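Local coordinates for protein 401aa long hypothetical glucose-1-phosphate thymidylyltransferase (Sulfolobus tokodaii, PDB 2GGO) that transfers nucleotidyl groups to sugar 1-phosphates and, as a bifunctional enzyme, probably takes part in making UDP-N-acetylglucosamine and UDP-N-acetylgalactosamine, at residues Ser86-Asn90 with Leu163-Phe168; Lys128-Val132 with Ile144-Ile150; Gly266-Ile271 with Leu283-Ile289; His308-Asp314 with Ala325-Asn331. All coordinates share one frame; numbering follows the deposited sequence.

Contact 1: Ser86-Asn90 with Leu163-Phe168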
loop_
_atom_site.group_PDB
_atom_site.type_symbol
_atom_site.label_atom_id
_atom_site.label_comp_id
_atom_site.label_asym_id
_atom_site.label_seq_id
_atom_site.Cartn_x
_atom_site.Cartn_y
_atom_site.Cartn_z
ATOM N N SER A 86 20.144 5.028 -11.941
ATOM C CA SER A 86 19.613 4.391 -13.142
ATOM C C SER A 86 18.682 5.351 -13.906
ATOM O O SER A 86 17.992 4.924 -14.843
ATOM C CB SER A 86 18.892 3.074 -12.804
ATOM O OG SER A 86 19.618 2.300 -11.859
ATOM N N ALA A 87 18.672 6.636 -13.510
ATOM C CA ALA A 87 17.927 7.690 -14.231
ATOM C C ALA A 87 18.574 8.079 -15.561
ATOM O O ALA A 87 19.765 8.424 -15.631
ATOM C CB ALA A 87 17.702 8.922 -13.374
ATOM N N LYS A 88 17.738 8.019 -16.601
ATOM C CA LYS A 88 18.091 8.277 -18.002
ATOM C C LYS A 88 17.425 9.584 -18.518
ATOM O O LYS A 88 16.684 9.582 -19.523
ATOM C CB LYS A 88 17.679 7.067 -18.875
ATOM C CG LYS A 88 18.556 5.807 -18.737
ATOM C CD LYS A 88 18.033 4.662 -19.614
ATOM C CE LYS A 88 19.127 3.653 -19.969
ATOM N NZ LYS A 88 20.023 4.112 -21.076
ATOM N N PHE A 89 17.690 10.697 -17.825
ATOM C CA PHE A 89 17.113 11.986 -18.215
ATOM C C PHE A 89 18.090 13.169 -18.270
ATOM O O PHE A 89 19.085 13.260 -17.513
ATOM C CB PHE A 89 15.843 12.332 -17.389
ATOM C CG PHE A 89 16.116 13.056 -16.073
ATOM C CD1 PHE A 89 16.116 14.458 -16.010
ATOM C CD2 PHE A 89 16.341 12.340 -14.891
ATOM C CE1 PHE A 89 16.365 15.137 -14.795
ATOM C CE2 PHE A 89 16.577 13.017 -13.667
ATOM C CZ PHE A 89 16.589 14.419 -13.627
ATOM N N ASN A 90 17.760 14.059 -19.207
ATOM C CA ASN A 90 18.278 15.430 -19.277
ATOM C C ASN A 90 17.083 16.395 -19.040
ATOM O O ASN A 90 15.919 15.950 -18.961
ATOM C CB ASN A 90 18.961 15.673 -20.643
ATOM C CG ASN A 90 19.587 14.394 -21.224
ATOM O OD1 ASN A 90 20.752 14.068 -20.955
ATOM N ND2 ASN A 90 18.804 13.662 -22.015
ATOM N N LEU A 163 12.555 17.552 -10.709
ATOM C CA LEU A 163 13.969 17.862 -10.587
ATOM C C LEU A 163 14.571 18.017 -11.963
ATOM O O LEU A 163 14.206 17.291 -12.907
ATOM C CB LEU A 163 14.721 16.775 -9.797
ATOM C CG LEU A 163 14.260 16.418 -8.372
ATOM C CD1 LEU A 163 14.992 15.212 -7.878
ATOM C CD2 LEU A 163 14.405 17.562 -7.386
ATOM N N ASN A 164 15.466 18.999 -12.069
ATOM C CA ASN A 164 16.244 19.216 -13.289
ATOM C C ASN A 164 17.588 18.473 -13.246
ATOM O O ASN A 164 18.056 18.090 -12.169
ATOM C CB ASN A 164 16.428 20.705 -13.530
ATOM C CG ASN A 164 15.168 21.486 -13.257
ATOM O OD1 ASN A 164 14.107 21.193 -13.804
ATOM N ND2 ASN A 164 15.273 22.481 -12.396
ATOM N N SER A 165 18.189 18.256 -14.410
ATOM C CA SER A 165 19.431 17.494 -14.518
ATOM C C SER A 165 20.580 17.946 -13.574
ATOM O O SER A 165 21.573 17.231 -13.427
ATOM C CB SER A 165 19.888 17.461 -15.979
ATOM O OG SER A 165 19.625 18.703 -16.616
ATOM N N ASP A 166 20.441 19.106 -12.926
ATOM C CA ASP A 166 21.379 19.550 -11.877
ATOM C C ASP A 166 21.431 18.604 -10.700
ATOM O O ASP A 166 22.353 18.680 -9.892
ATOM C CB ASP A 166 20.977 20.899 -11.292
ATOM C CG ASP A 166 20.543 21.872 -12.335
ATOM O OD1 ASP A 166 21.071 21.776 -13.467
ATOM O OD2 ASP A 166 19.670 22.719 -12.014
ATOM N N ILE A 167 20.424 17.748 -10.566
ATOM C CA ILE A 167 20.406 16.821 -9.459
ATOM C C ILE A 167 21.612 15.864 -9.493
ATOM O O ILE A 167 22.161 15.526 -8.434
ATOM C CB ILE A 167 19.061 16.047 -9.341
ATOM C CG1 ILE A 167 18.876 15.514 -7.908
ATOM C CG2 ILE A 167 18.957 14.914 -10.381
ATOM C CD1 ILE A 167 19.097 16.554 -6.792
ATOM N N PHE A 168 22.036 15.464 -10.697
ATOM C CA PHE A 168 23.116 14.478 -10.856
ATOM C C PHE A 168 24.440 14.960 -10.263
ATOM O O PHE A 168 25.161 14.197 -9.621
ATOM C CB PHE A 168 23.274 14.083 -12.321
ATOM C CG PHE A 168 22.018 13.533 -12.933
ATOM C CD1 PHE A 168 21.556 12.260 -12.586
ATOM C CD2 PHE A 168 21.285 14.287 -13.857
ATOM C CE1 PHE A 168 20.382 11.747 -13.156
ATOM C CE2 PHE A 168 20.109 13.786 -14.431
ATOM C CZ PHE A 168 19.664 12.510 -14.084
#
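Phe89 meets Phe168 in the nucleotidyltransferase (GT-A) domain, where the loop entering strand 92-97 packs on the turn from strand 155-164 into helix 166-173. The rings are tilted at 48° with centroids 4.7 Å apart, neither stacked nor edge-to-face; the CZ-CE2 end of Phe168 lies over one face of Phe89. Ala87 CB sits at the edge of the Phe168 ring, 3.9 Å from CE1, while Ile167 CG2 is over one face of that ring and 4.0 Å from Phe89 CZ. Phe89 CE1 reaches the backbone at the end of strand 155-164, 3.6 Å from Leu163 O. The ring gets there because CG stands between the backbone N and the carbonyl carbon (chi1 87°), which swings it off the loop toward the turn. Beside the aromatic pair, Ser165 CB rests 4.2 Å from Asn90 CA. Further out, backbone bonding of Leu163 with Ala93 joins strand 155-164 to its antiparallel neighbour 92-97, Ser165 with Asp91 carries the pairing just past the strand ends, and Ile167 also packs on Ile188 and Met191 of helix 184-194. The turn that presents Phe168 is held from within: Ile167 N donates to Asn164 O at 2.9 Å.

Contact 2: Lys128-Val132 with Ile144-Ile150; sequences KDYGV and IIEKPEI
A two-stranded antiparallel hairpin of the nucleotidyltransferase domain, strands 132-135 and 141-145, joins here at its open end, where Val132 pairs with Ile145 and Gly131 faces Glu146; the latter two are expected to bind N-acetylglucosamine 1-phosphate. Val132 and Ile145 form a hydrogen-bonded pair: Val132 N gives to Ile145 O at 3.1 Å, and Ile145 N returns a bond to Val132 O at 3.0 Å. The pyrrolidine of Pro148 crosses the side chain of Val132 at a slant, its CD 3.7 Å from Val132 CG2, and Pro152 and Ser153 also touch that valine. Putting a serine in place of Pro148 would remove the ring carbons from Val132 CG2 and is likely to open a gap beside the valine and give the loop more freedom to turn. Gly131 allows a tight approach, since any CB there would collide with Glu146 OE1 and Ile144 CG2, and its backbone also bonds to Asn157 of the expected sugar site. The Glu146 chain folds back at chi2 (-38°), which sets OE1 3.3 Å from Gly131 CA.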
loop_
_atom_site.group_PDB
_atom_site.type_symbol
_atom_site.label_atom_id
_atom_site.label_comp_id
_atom_site.label_asym_id
_atom_site.label_seq_id
_atom_site.Cartn_x
_atom_site.Cartn_y
_atom_site.Cartn_z
ATOM N N LYS A 128 7.552 13.158 12.944
ATOM C CA LYS A 128 8.858 12.696 13.485
ATOM C C LYS A 128 10.055 12.333 12.547
ATOM O O LYS A 128 11.183 12.655 12.924
ATOM C CB LYS A 128 8.668 11.669 14.611
ATOM C CG LYS A 128 8.636 12.305 16.003
ATOM C CD LYS A 128 7.815 11.490 17.003
ATOM C CE LYS A 128 6.345 11.953 17.089
ATOM N NZ LYS A 128 5.401 11.295 16.121
ATOM N N ASP A 129 9.900 11.638 11.404
ATOM C CA ASP A 129 8.931 10.556 11.144
ATOM C C ASP A 129 9.125 9.607 9.924
ATOM O O ASP A 129 8.940 8.411 10.128
ATOM C CB ASP A 129 7.469 10.934 11.326
ATOM C CG ASP A 129 6.569 9.728 11.223
ATOM O OD1 ASP A 129 7.113 8.622 10.995
ATOM O OD2 ASP A 129 5.339 9.865 11.385
ATOM N N TYR A 130 9.416 10.022 8.675
ATOM C CA TYR A 130 9.292 11.347 7.995
ATOM C C TYR A 130 10.357 12.462 8.146
ATOM O O TYR A 130 10.609 12.993 9.238
ATOM C CB TYR A 130 7.851 11.915 7.994
ATOM C CG TYR A 130 6.757 10.900 7.705
ATOM C CD1 TYR A 130 5.503 11.029 8.301
ATOM C CD2 TYR A 130 6.979 9.806 6.856
ATOM C CE1 TYR A 130 4.495 10.108 8.066
ATOM C CE2 TYR A 130 5.975 8.871 6.612
ATOM C CZ TYR A 130 4.733 9.028 7.222
ATOM O OH TYR A 130 3.717 8.123 6.995
ATOM N N GLY A 131 10.953 12.796 6.998
ATOM C CA GLY A 131 11.781 13.983 6.828
ATOM C C GLY A 131 10.927 15.233 6.879
ATOM O O GLY A 131 9.986 15.391 6.095
ATOM N N VAL A 132 11.264 16.110 7.825
ATOM C CA VAL A 132 10.537 17.354 8.077
ATOM C C VAL A 132 11.139 18.452 7.198
ATOM O O VAL A 132 12.354 18.494 7.004
ATOM C CB VAL A 132 10.635 17.762 9.566
ATOM C CG1 VAL A 132 9.418 18.535 9.983
ATOM C CG2 VAL A 132 10.784 16.527 10.459
ATOM N N ILE A 144 15.954 19.509 4.701
ATOM C CA ILE A 144 15.061 18.429 5.152
ATOM C C ILE A 144 15.761 17.587 6.210
ATOM O O ILE A 144 16.753 16.917 5.914
ATOM C CB ILE A 144 14.626 17.476 4.001
ATOM C CG1 ILE A 144 14.319 18.254 2.710
ATOM C CG2 ILE A 144 13.448 16.582 4.453
ATOM C CD1 ILE A 144 14.688 17.516 1.429
ATOM N N ILE A 145 15.235 17.613 7.435
ATOM C CA ILE A 145 15.827 16.869 8.559
ATOM C C ILE A 145 15.297 15.443 8.583
ATOM O O ILE A 145 14.107 15.204 8.826
ATOM C CB ILE A 145 15.580 17.540 9.951
ATOM C CG1 ILE A 145 15.415 19.059 9.824
ATOM C CG2 ILE A 145 16.712 17.181 10.937
ATOM C CD1 ILE A 145 14.428 19.649 10.807
ATOM N N GLU A 146 16.199 14.504 8.328
ATOM C CA GLU A 146 15.836 13.100 8.233
ATOM C C GLU A 146 15.526 12.402 9.561
ATOM O O GLU A 146 16.432 11.911 10.251
ATOM C CB GLU A 146 16.867 12.321 7.407
ATOM C CG GLU A 146 16.365 12.006 6.004
ATOM C CD GLU A 146 14.867 11.647 5.985
ATOM O OE1 GLU A 146 14.114 12.292 5.218
ATOM O OE2 GLU A 146 14.439 10.745 6.751
ATOM N N LYS A 147 14.234 12.387 9.902
ATOM C CA LYS A 147 13.664 11.596 11.008
ATOM C C LYS A 147 14.184 11.965 12.414
ATOM O O LYS A 147 14.600 11.086 13.175
ATOM C CB LYS A 147 13.826 10.097 10.713
ATOM C CG LYS A 147 13.253 9.685 9.360
ATOM C CD LYS A 147 12.898 8.210 9.296
ATOM C CE LYS A 147 13.916 7.425 8.505
ATOM N NZ LYS A 147 13.397 6.061 8.232
ATOM N N PRO A 148 14.114 13.265 12.777
ATOM C CA PRO A 148 14.908 13.844 13.879
ATOM C C PRO A 148 14.458 13.563 15.333
ATOM O O PRO A 148 15.104 14.056 16.277
ATOM C CB PRO A 148 14.821 15.349 13.595
ATOM C CG PRO A 148 13.482 15.515 12.963
ATOM C CD PRO A 148 13.251 14.283 12.140
ATOM N N GLU A 149 13.391 12.776 15.505
ATOM C CA GLU A 149 12.652 12.615 16.796
ATOM C C GLU A 149 12.221 13.903 17.539
ATOM O O GLU A 149 11.551 13.834 18.576
ATOM C CB GLU A 149 13.265 11.560 17.753
ATOM C CG GLU A 149 14.526 11.964 18.506
ATOM C CD GLU A 149 15.771 11.320 17.927
ATOM O OE1 GLU A 149 15.738 10.887 16.748
ATOM O OE2 GLU A 149 16.784 11.241 18.655
ATOM N N ILE A 150 12.607 15.060 17.004
ATOM C CA ILE A 150 11.924 16.315 17.322
ATOM C C ILE A 150 11.203 16.777 16.028
ATOM O O ILE A 150 11.735 16.585 14.923
ATOM C CB ILE A 150 12.893 17.386 17.982
ATOM C CG1 ILE A 150 12.142 18.278 18.999
ATOM C CG2 ILE A 150 13.752 18.145 16.934
ATOM C CD1 ILE A 150 11.301 19.434 18.417
#

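Contact 3: Gly266-Ile271 with Leu283-Ile289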
loop_
_atom_site.group_PDB
_atom_site.type_symbol
_atom_site.label_atom_id
_atom_site.label_comp_id
_atom_site.label_asym_id
_atom_site.label_seq_id
_atom_site.Cartn_x
_atom_site.Cartn_y
_atom_site.Cartn_z
ATOM N N GLY A 266 -15.859 -7.266 -5.240
ATOM C CA GLY A 266 -15.141 -7.366 -6.530
ATOM C C GLY A 266 -15.805 -8.281 -7.541
ATOM O O GLY A 266 -16.646 -9.076 -7.199
ATOM N N LYS A 267 -15.393 -8.215 -8.800
ATOM C CA LYS A 267 -16.083 -8.951 -9.866
ATOM C C LYS A 267 -15.934 -10.466 -9.785
ATOM O O LYS A 267 -14.898 -10.979 -9.421
ATOM C CB LYS A 267 -15.689 -8.418 -11.265
ATOM C CG LYS A 267 -14.236 -8.428 -11.607
ATOM C CD LYS A 267 -13.995 -7.757 -13.019
ATOM C CE LYS A 267 -14.023 -6.194 -12.985
ATOM N NZ LYS A 267 -15.323 -5.642 -13.529
ATOM N N GLY A 268 -16.985 -11.179 -10.106
ATOM C CA GLY A 268 -16.878 -12.606 -10.078
ATOM C C GLY A 268 -17.005 -13.159 -8.665
ATOM O O GLY A 268 -16.854 -14.346 -8.465
ATOM N N SER A 269 -17.303 -12.323 -7.681
ATOM C CA SER A 269 -17.474 -12.800 -6.321
ATOM C C SER A 269 -18.720 -13.654 -6.128
ATOM O O SER A 269 -19.684 -13.522 -6.862
ATOM C CB SER A 269 -17.469 -11.648 -5.353
ATOM O OG SER A 269 -16.118 -11.172 -5.305
ATOM N N GLU A 270 -18.661 -14.584 -5.173
ATOM C CA GLU A 270 -19.805 -15.399 -4.849
ATOM C C GLU A 270 -19.988 -15.312 -3.339
ATOM O O GLU A 270 -19.148 -15.765 -2.602
ATOM C CB GLU A 270 -19.556 -16.816 -5.311
ATOM C CG GLU A 270 -20.684 -17.787 -5.022
ATOM C CD GLU A 270 -20.446 -19.170 -5.666
ATOM O OE1 GLU A 270 -19.397 -19.803 -5.407
ATOM O OE2 GLU A 270 -21.333 -19.628 -6.446
ATOM N N ILE A 271 -21.074 -14.673 -2.913
ATOM C CA ILE A 271 -21.306 -14.346 -1.510
ATOM C C ILE A 271 -22.531 -15.109 -1.103
ATOM O O ILE A 271 -23.482 -15.171 -1.857
ATOM C CB ILE A 271 -21.615 -12.830 -1.301
ATOM C CG1 ILE A 271 -20.591 -11.979 -2.018
ATOM C CG2 ILE A 271 -21.582 -12.469 0.222
ATOM C CD1 ILE A 271 -19.214 -12.229 -1.466
ATOM N N LEU A 283 -13.745 -6.836 -1.006
ATOM C CA LEU A 283 -13.312 -8.078 -1.626
ATOM C C LEU A 283 -12.808 -7.715 -2.984
ATOM O O LEU A 283 -13.649 -7.321 -3.817
ATOM C CB LEU A 283 -14.503 -9.034 -1.787
ATOM C CG LEU A 283 -15.244 -9.137 -0.443
ATOM C CD1 LEU A 283 -16.683 -9.726 -0.605
ATOM C CD2 LEU A 283 -14.416 -9.962 0.475
ATOM N N VAL A 284 -11.509 -7.849 -3.248
ATOM C CA VAL A 284 -10.969 -7.211 -4.468
ATOM C C VAL A 284 -11.439 -7.807 -5.798
ATOM O O VAL A 284 -11.737 -7.074 -6.736
ATOM C CB VAL A 284 -9.448 -6.935 -4.492
ATOM C CG1 VAL A 284 -8.831 -6.683 -3.144
ATOM C CG2 VAL A 284 -8.670 -7.867 -5.374
ATOM N N GLU A 285 -11.560 -9.120 -5.868
ATOM C CA GLU A 285 -11.911 -9.790 -7.096
ATOM C C GLU A 285 -12.103 -11.292 -6.848
ATOM O O GLU A 285 -11.221 -11.940 -6.272
ATOM C CB GLU A 285 -10.743 -9.627 -8.067
ATOM C CG GLU A 285 -10.829 -10.460 -9.306
ATOM C CD GLU A 285 -9.601 -10.304 -10.192
ATOM O OE1 GLU A 285 -8.596 -9.679 -9.774
ATOM O OE2 GLU A 285 -9.640 -10.821 -11.319
ATOM N N LYS A 286 -13.209 -11.833 -7.346
ATOM C CA LYS A 286 -13.379 -13.271 -7.411
ATOM C C LYS A 286 -13.229 -13.981 -6.060
ATOM O O LYS A 286 -12.467 -14.967 -5.927
ATOM C CB LYS A 286 -12.379 -13.845 -8.414
ATOM C CG LYS A 286 -12.876 -13.719 -9.826
ATOM C CD LYS A 286 -11.907 -14.338 -10.776
ATOM C CE LYS A 286 -12.252 -13.959 -12.212
ATOM N NZ LYS A 286 -11.005 -14.199 -13.017
ATOM N N ASN A 287 -13.959 -13.475 -5.063
ATOM C CA ASN A 287 -13.789 -13.960 -3.716
ATOM C C ASN A 287 -14.965 -14.810 -3.390
ATOM O O ASN A 287 -16.016 -14.607 -3.947
ATOM C CB ASN A 287 -13.696 -12.802 -2.740
ATOM C CG ASN A 287 -12.470 -11.987 -2.938
ATOM O OD1 ASN A 287 -11.370 -12.373 -2.589
ATOM N ND2 ASN A 287 -12.639 -10.831 -3.510
ATOM N N LYS A 288 -14.754 -15.838 -2.583
ATOM C CA LYS A 288 -15.867 -16.598 -2.053
ATOM C C LYS A 288 -15.973 -16.357 -0.557
ATOM O O LYS A 288 -14.962 -16.493 0.175
ATOM C CB LYS A 288 -15.812 -18.088 -2.415
ATOM C CG LYS A 288 -17.064 -18.903 -1.840
ATOM C CD LYS A 288 -17.674 -19.856 -2.863
ATOM C CE LYS A 288 -19.053 -20.399 -2.505
ATOM N NZ LYS A 288 -18.982 -20.730 -1.109
ATOM N N ILE A 289 -17.162 -15.908 -0.158
ATOM C CA ILE A 289 -17.583 -15.652 1.229
ATOM C C ILE A 289 -18.867 -16.460 1.385
ATOM O O ILE A 289 -19.909 -16.081 0.793
ATOM C CB ILE A 289 -17.827 -14.140 1.508
ATOM C CG1 ILE A 289 -16.608 -13.284 1.186
ATOM C CG2 ILE A 289 -18.250 -13.910 2.949
ATOM C CD1 ILE A 289 -15.366 -13.483 2.013
HETATM O O HOH W 1 -13.221 -6.283 -9.111
HETATM O O HOH W 2 -16.042 -16.277 -6.670
#
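Ser269 and Asn287 join two successive coils of the left-handed parallel beta-helix built by the hexapeptide repeats. From the serine, CB lies 3.6 Å from Asn287 O, and OG, anti to its own carbonyl carbon (chi1 -71°), points back into the type II turn Gly266-Ser269. There it accepts an almost straight bond from Asn287 N (3.2 Å, 171°) and donates to Gly266 O at 2.9 Å, approaching from above that carbonyl's plane. One hydroxyl therefore ties its own turn to the next coil. An alanine in place of Ser269 would probably leave Asn287 N without its acceptor and Gly266 O with just the weak bond from Ser269 N among those described, and let the turn shift against the next coil. The turn also receives Lys286 N at Lys267 O (2.8 Å), and one water bridges Lys267 N to Val284 O. Past the turn the strands pair in parallel, Glu270 N giving to Asn287 O at 2.9 Å and Ile289 N to Glu270 O at 3.2 Å. Glu270 and Lys288 run side by side, but their charged ends fall short of a salt bridge. On the other face Ile271 CD1 meets Leu283 CD1 tip to tip at 3.7 Å and lies against Ile289 CB. Strand 270-271 sits between 252-253 and 288-291, the latter followed by 305-308, while Leu277 of strand 276-277 touches Ile271 and Ile289.

Contact 4: His308-Asp314 with Ala325-Asn331; sequences HLSYVGD and AGTLIAN
Ser310 with Thr327, and Asp314 with Asn331, carry the polar part of this junction between neighbouring coils of the C-terminal parallel beta-helix, whose segments 308-314 and 325-331 run 15° apart. Two side-chain hydrogen bonds are short. Ser310 OG donates to Thr327 O at 2.7 Å, in the carbonyl plane and on a lone pair. Asn331 ND2 donates to Asp314 OD2, also at 2.7 Å, with the acceptor close to the amide plane and the amide and carboxylate planes 39° apart. Asn331 CG stands between its backbone N and carbonyl carbon (chi1 49°), and this turns the amide toward the aspartate; ND2 also nears the edge of the Tyr311 ring, 3.5 Å from its OH. The backbone bonds are weak by comparison, Gly326 N to His308 O and Ile329 N to Tyr311 O. Carbon contacts are looser: His308 CB meets Ala325 CB at 3.8 Å, Val312 CG1 meets Ile329 CD1 at 4.2 Å, and Leu328 CD2 approaches Tyr311 CB. At Gly313 a side chain would collide with Tyr311 OH and Asn331 ND2. Salt bridges from Lys296 to Asp314 OD2 and from Arg352 to OD1, added to the Asn331 bond, would probably keep this buried carboxylate ionised.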
loop_
_atom_site.group_PDB
_atom_site.type_symbol
_atom_site.label_atom_id
_atom_site.label_comp_id
_atom_site.label_asym_id
_atom_site.label_seq_id
_atom_site.Cartn_x
_atom_site.Cartn_y
_atom_site.Cartn_z
ATOM N N HIS A 308 -16.654 -21.114 5.025
ATOM C CA HIS A 308 -17.535 -21.607 6.104
ATOM C C HIS A 308 -17.190 -21.209 7.493
ATOM O O HIS A 308 -16.080 -21.380 7.811
ATOM C CB HIS A 308 -17.378 -23.147 6.251
ATOM C CG HIS A 308 -17.305 -23.910 4.969
ATOM N ND1 HIS A 308 -18.415 -24.287 4.183
ATOM C CD2 HIS A 308 -16.248 -24.504 4.402
ATOM C CE1 HIS A 308 -17.975 -24.940 3.131
ATOM N NE2 HIS A 308 -16.677 -25.220 3.332
ATOM N N LEU A 309 -18.125 -20.701 8.304
ATOM C CA LEU A 309 -17.935 -20.666 9.762
ATOM C C LEU A 309 -16.741 -19.921 10.256
ATOM O O LEU A 309 -16.181 -20.268 11.305
ATOM C CB LEU A 309 -18.034 -22.063 10.323
ATOM C CG LEU A 309 -19.439 -22.704 10.090
ATOM C CD1 LEU A 309 -19.430 -24.318 10.096
ATOM C CD2 LEU A 309 -20.286 -22.400 11.198
ATOM N N SER A 310 -16.600 -18.729 9.685
ATOM C CA SER A 310 -15.444 -17.883 9.829
ATOM C C SER A 310 -15.767 -16.417 10.139
ATOM O O SER A 310 -16.825 -15.830 9.696
ATOM C CB SER A 310 -14.560 -18.082 8.592
ATOM O OG SER A 310 -13.679 -19.210 8.835
ATOM N N TYR A 311 -14.925 -15.799 10.975
ATOM C CA TYR A 311 -15.000 -14.391 11.212
ATOM C C TYR A 311 -13.657 -13.803 10.755
ATOM O O TYR A 311 -12.617 -14.247 11.232
ATOM C CB TYR A 311 -15.171 -14.139 12.759
ATOM C CG TYR A 311 -15.164 -12.653 13.063
ATOM C CD1 TYR A 311 -16.029 -11.811 12.446
ATOM C CD2 TYR A 311 -14.174 -12.116 13.813
ATOM C CE1 TYR A 311 -15.928 -10.431 12.637
ATOM C CE2 TYR A 311 -14.084 -10.825 14.060
ATOM C CZ TYR A 311 -14.958 -9.963 13.500
ATOM O OH TYR A 311 -14.820 -8.612 13.747
ATOM N N VAL A 312 -13.660 -12.774 9.889
ATOM C CA VAL A 312 -12.429 -12.031 9.511
ATOM C C VAL A 312 -12.659 -10.593 9.877
ATOM O O VAL A 312 -13.522 -9.962 9.306
ATOM C CB VAL A 312 -12.123 -12.147 7.965
ATOM C CG1 VAL A 312 -10.838 -11.499 7.530
ATOM C CG2 VAL A 312 -12.028 -13.634 7.570
ATOM N N GLY A 313 -11.901 -10.036 10.805
ATOM C CA GLY A 313 -12.165 -8.664 11.262
ATOM C C GLY A 313 -10.825 -7.982 11.200
ATOM O O GLY A 313 -9.817 -8.666 11.347
ATOM N N ASP A 314 -10.775 -6.745 10.683
ATOM C CA ASP A 314 -9.559 -5.920 10.664
ATOM C C ASP A 314 -8.314 -6.553 10.115
ATOM O O ASP A 314 -7.200 -6.336 10.631
ATOM C CB ASP A 314 -9.251 -5.512 12.051
ATOM C CG ASP A 314 -10.432 -4.785 12.702
ATOM O OD1 ASP A 314 -10.609 -3.608 12.285
ATOM O OD2 ASP A 314 -11.170 -5.384 13.580
ATOM N N ALA A 325 -12.886 -24.356 7.202
ATOM C CA ALA A 325 -14.063 -24.258 8.110
ATOM C C ALA A 325 -13.596 -24.024 9.454
ATOM O O ALA A 325 -12.588 -24.657 9.936
ATOM C CB ALA A 325 -15.017 -25.471 8.052
ATOM N N GLY A 326 -14.121 -22.977 10.005
ATOM C CA GLY A 326 -13.848 -22.641 11.408
ATOM C C GLY A 326 -12.608 -21.861 11.698
ATOM O O GLY A 326 -12.339 -21.754 12.835
ATOM N N THR A 327 -11.854 -21.305 10.700
ATOM C CA THR A 327 -10.658 -20.507 11.124
ATOM C C THR A 327 -11.209 -19.200 11.639
ATOM O O THR A 327 -12.040 -18.649 10.908
ATOM C CB THR A 327 -9.963 -20.281 9.866
ATOM O OG1 THR A 327 -9.750 -21.531 9.196
ATOM C CG2 THR A 327 -8.768 -19.291 9.918
ATOM N N LEU A 328 -10.619 -18.520 12.620
ATOM C CA LEU A 328 -11.210 -17.382 13.288
ATOM C C LEU A 328 -9.956 -16.586 13.509
ATOM O O LEU A 328 -8.932 -17.122 13.788
ATOM C CB LEU A 328 -11.757 -17.626 14.692
ATOM C CG LEU A 328 -12.691 -18.803 14.729
ATOM C CD1 LEU A 328 -13.237 -19.110 15.934
ATOM C CD2 LEU A 328 -13.877 -17.991 14.031
ATOM N N ILE A 329 -10.012 -15.325 13.165
ATOM C CA ILE A 329 -9.010 -14.356 13.521
ATOM C C ILE A 329 -9.441 -13.534 14.705
ATOM O O ILE A 329 -10.557 -13.029 14.779
ATOM C CB ILE A 329 -8.693 -13.402 12.305
ATOM C CG1 ILE A 329 -8.330 -14.258 11.082
ATOM C CG2 ILE A 329 -7.547 -12.393 12.762
ATOM C CD1 ILE A 329 -7.943 -13.487 9.888
ATOM N N ALA A 330 -8.546 -13.347 15.656
ATOM C CA ALA A 330 -8.818 -12.523 16.783
ATOM C C ALA A 330 -8.378 -11.103 16.425
ATOM O O ALA A 330 -7.329 -10.946 15.837
ATOM C CB ALA A 330 -7.983 -13.001 17.871
ATOM N N ASN A 331 -9.131 -10.075 16.807
ATOM C CA ASN A 331 -8.686 -8.713 16.514
ATOM C C ASN A 331 -8.493 -7.838 17.747
ATOM O O ASN A 331 -8.330 -6.621 17.614
ATOM C CB ASN A 331 -9.603 -8.011 15.525
ATOM C CG ASN A 331 -11.001 -8.123 15.877
ATOM O OD1 ASN A 331 -11.371 -8.874 16.773
ATOM N ND2 ASN A 331 -11.832 -7.420 15.151
#

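Contacts 1 and 2 belong to the nucleotidyltransferase domain, contact 2 nested along the chain inside the loop that contact 1 closes; contacts 3 and 4 belong to the beta-helix, their centres about 17 Å apart. All four are partly buried, but contacts 3 and 4 each have seven buried residues against three in each of the first two. Contact 1 relies on aromatic and apolar packing at a strand-to-helix turn, whereas contact 2 pairs backbones beside the expected sugar site. Both beta-helix contacts join neighbouring coils and both use a serine hydroxyl as a bridge, yet contact 3 has the firmer backbone pairing and contact 4 depends more on an amide-carboxylate bond.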